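Local atomic coordinates of ferric vibriobactin ABC transporter, periplasmic ferric vibriobactin-binding protein (Vibrio cholerae, PDB entry 3R5S), a protein that probably binds the iron-loaded siderophore vibriobactin in the periplasm and delivers it to an ABC transporter for import into the cell. Residues 230-235 and 258-263. Residues are numbered along the deposited sequence; the frame is centred on the assembly and turned at random.
Sequences TFLITM and KQVYGL
Thr230 to Leu232 and Val260 to Gly262 run side by side as parallel strands, a worked example of how a beta-alpha-beta unit closes the edge of a sheet. Edge strand 260-262 pairs here with 229-232, whose other side is held by strand 165-169. Four backbone hydrogen bonds join the two segments, each giving and receiving. Thr230 N bonds to Gln259 O at 2.9 Å, and Tyr261 N returns a bond to Thr230 O. Leu232 N then reaches Tyr261 O, and Leu263 N ends the series on Leu232 O at 2.8 Å. Weaker CA-H...O contacts lie between them, from Val260 CA to Thr230 O and from Phe231 CA to Tyr261 O. The type II turn that starts at Leu232 and ends at Met235 brings Met235 O within 3.1 Å of Gly262 CA, an approach that the absence of a side chain on Gly262 permits.

Apolar packing differs on the two faces. On one, Leu232 CD1 presses on Val260 CG1 at a tight 3.5 Å; the valine's chi1 of 174° sets CG1 anti to its own N and brings it to the leucine. Helix 237-244, part of the connection between the strands, covers both residues through Phe243. On the other face Phe231 CE1 meets Tyr261 CD2 at 3.9 Å, the two ring planes inclined at 43°. Leu263 crosses Phe231 at about a right angle, with CG 3.7 Å from Phe231 CB and CD2 near the ring, while its CD1 touches Ile233 CD1. Helix 272-286 packs over this face, Phe286 meeting Tyr261 edge-to-face.

No side-chain hydrogen bond crosses between the segments; Thr230 OG1 instead bonds to Asn166 and Ser254. The chemistry implies that backbone bonds fix the parallel pairing, while apolar side chains tie this mixed sheet, probably the core of one lobe of the two-lobed solute-binding fold, to helices on both faces.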
loop_
_atom_site.group_PDB
_atom_site.type_symbol
_atom_site.label_atom_id
_atom_site.label_comp_id
_atom_site.label_asym_id
_atom_site.label_seq_id
_atom_site.Cartn_x
_atom_site.Cartn_y
_atom_site.Cartn_z
ATOM N N THR A 230 -16.579 12.656 -0.038
ATOM C CA THR A 230 -15.128 12.759 -0.154
ATOM C C THR A 230 -14.426 11.860 0.841
ATOM O O THR A 230 -14.750 11.882 2.038
ATOM C CB THR A 230 -14.634 14.189 0.101
ATOM O OG1 THR A 230 -15.105 15.055 -0.940
ATOM C CG2 THR A 230 -13.112 14.208 0.148
ATOM N N PHE A 231 -13.460 11.084 0.346
ATOM C CA PHE A 231 -12.592 10.283 1.208
ATOM C C PHE A 231 -11.206 10.895 1.245
ATOM O O PHE A 231 -10.620 11.162 0.201
ATOM C CB PHE A 231 -12.512 8.839 0.709
ATOM C CG PHE A 231 -13.775 8.058 0.920
ATOM C CD1 PHE A 231 -14.108 7.570 2.184
ATOM C CD2 PHE A 231 -14.635 7.814 -0.140
ATOM C CE1 PHE A 231 -15.277 6.844 2.381
ATOM C CE2 PHE A 231 -15.804 7.091 0.056
ATOM C CZ PHE A 231 -16.122 6.605 1.311
ATOM N N LEU A 232 -10.683 11.110 2.451
ATOM C CA LEU A 232 -9.426 11.823 2.638
ATOM C C LEU A 232 -8.254 10.904 2.973
ATOM O O LEU A 232 -8.290 10.156 3.952
ATOM C CB LEU A 232 -9.580 12.900 3.719
ATOM C CG LEU A 232 -10.595 14.005 3.388
ATOM C CD1 LEU A 232 -10.893 14.849 4.611
ATOM C CD2 LEU A 232 -10.060 14.869 2.263
ATOM N N ILE A 233 -7.224 10.974 2.138
ATOM C CA ILE A 233 -6.006 10.190 2.286
ATOM C C ILE A 233 -5.236 10.551 3.555
ATOM O O ILE A 233 -5.132 11.716 3.903
ATOM C CB ILE A 233 -5.073 10.416 1.055
ATOM C CG1 ILE A 233 -5.697 9.817 -0.205
ATOM C CG2 ILE A 233 -3.693 9.863 1.294
ATOM C CD1 ILE A 233 -6.199 8.403 -0.024
ATOM N N THR A 234 -4.711 9.531 4.233
ATOM C CA THR A 234 -3.818 9.704 5.376
ATOM C C THR A 234 -4.426 10.546 6.499
ATOM O O THR A 234 -3.716 11.250 7.215
ATOM C CB THR A 234 -2.450 10.304 4.924
ATOM O OG1 THR A 234 -1.942 9.552 3.813
ATOM C CG2 THR A 234 -1.422 10.258 6.048
HETATM N N MSE A 235 -5.745 10.478 6.648
HETATM C CA MSE A 235 -6.437 11.298 7.638
HETATM C C MSE A 235 -7.467 10.507 8.449
HETATM O O MSE A 235 -8.194 9.664 7.913
HETATM C CB MSE A 235 -7.143 12.496 6.979
HETATM C CG MSE A 235 -6.246 13.679 6.613
HETATM SE SE MSE A 235 -7.172 15.193 6.196
HETATM C CE MSE A 235 -5.819 16.344 6.228
ATOM N N LYS A 258 -22.111 16.878 4.582
ATOM C CA LYS A 258 -21.393 16.343 5.732
ATOM C C LYS A 258 -20.969 14.892 5.471
ATOM O O LYS A 258 -21.004 14.058 6.373
ATOM C CB LYS A 258 -22.256 16.417 7.000
ATOM C CG LYS A 258 -22.891 17.778 7.291
ATOM C CD LYS A 258 -21.948 18.692 8.051
ATOM C CE LYS A 258 -22.719 19.607 9.012
ATOM N NZ LYS A 258 -23.945 20.189 8.389
ATOM N N GLN A 259 -20.578 14.605 4.234
ATOM C CA GLN A 259 -20.127 13.270 3.844
ATOM C C GLN A 259 -18.651 13.301 3.490
ATOM O O GLN A 259 -18.245 12.995 2.362
ATOM C CB GLN A 259 -20.987 12.721 2.705
ATOM C CG GLN A 259 -22.425 12.520 3.172
ATOM C CD GLN A 259 -23.392 12.118 2.083
ATOM O OE1 GLN A 259 -24.572 11.893 2.353
ATOM N NE2 GLN A 259 -22.912 12.028 0.856
ATOM N N VAL A 260 -17.856 13.699 4.477
ATOM C CA VAL A 260 -16.406 13.765 4.345
ATOM C C VAL A 260 -15.819 12.810 5.369
ATOM O O VAL A 260 -16.089 12.924 6.563
ATOM C CB VAL A 260 -15.892 15.188 4.591
ATOM C CG1 VAL A 260 -14.370 15.203 4.595
ATOM C CG2 VAL A 260 -16.430 16.131 3.511
ATOM N N TYR A 261 -15.010 11.867 4.901
ATOM C CA TYR A 261 -14.585 10.762 5.752
ATOM C C TYR A 261 -13.107 10.484 5.588
ATOM O O TYR A 261 -12.624 10.358 4.468
ATOM C CB TYR A 261 -15.354 9.501 5.382
ATOM C CG TYR A 261 -16.842 9.669 5.337
ATOM C CD1 TYR A 261 -17.558 9.978 6.481
ATOM C CD2 TYR A 261 -17.541 9.494 4.143
ATOM C CE1 TYR A 261 -18.924 10.118 6.438
ATOM C CE2 TYR A 261 -18.906 9.637 4.092
ATOM C CZ TYR A 261 -19.590 9.942 5.244
ATOM O OH TYR A 261 -20.957 10.084 5.198
ATOM N N GLY A 262 -12.384 10.381 6.700
ATOM C CA GLY A 262 -10.994 9.978 6.621
ATOM C C GLY A 262 -10.814 8.531 6.197
ATOM O O GLY A 262 -11.509 7.637 6.684
ATOM N N LEU A 263 -9.869 8.288 5.296
ATOM C CA LEU A 263 -9.543 6.913 4.925
ATOM C C LEU A 263 -8.579 6.275 5.917
ATOM O O LEU A 263 -8.257 5.088 5.815
ATOM C CB LEU A 263 -8.962 6.832 3.514
ATOM C CG LEU A 263 -9.945 6.767 2.346
ATOM C CD1 LEU A 263 -9.165 6.697 1.051
ATOM C CD2 LEU A 263 -10.898 5.578 2.447
#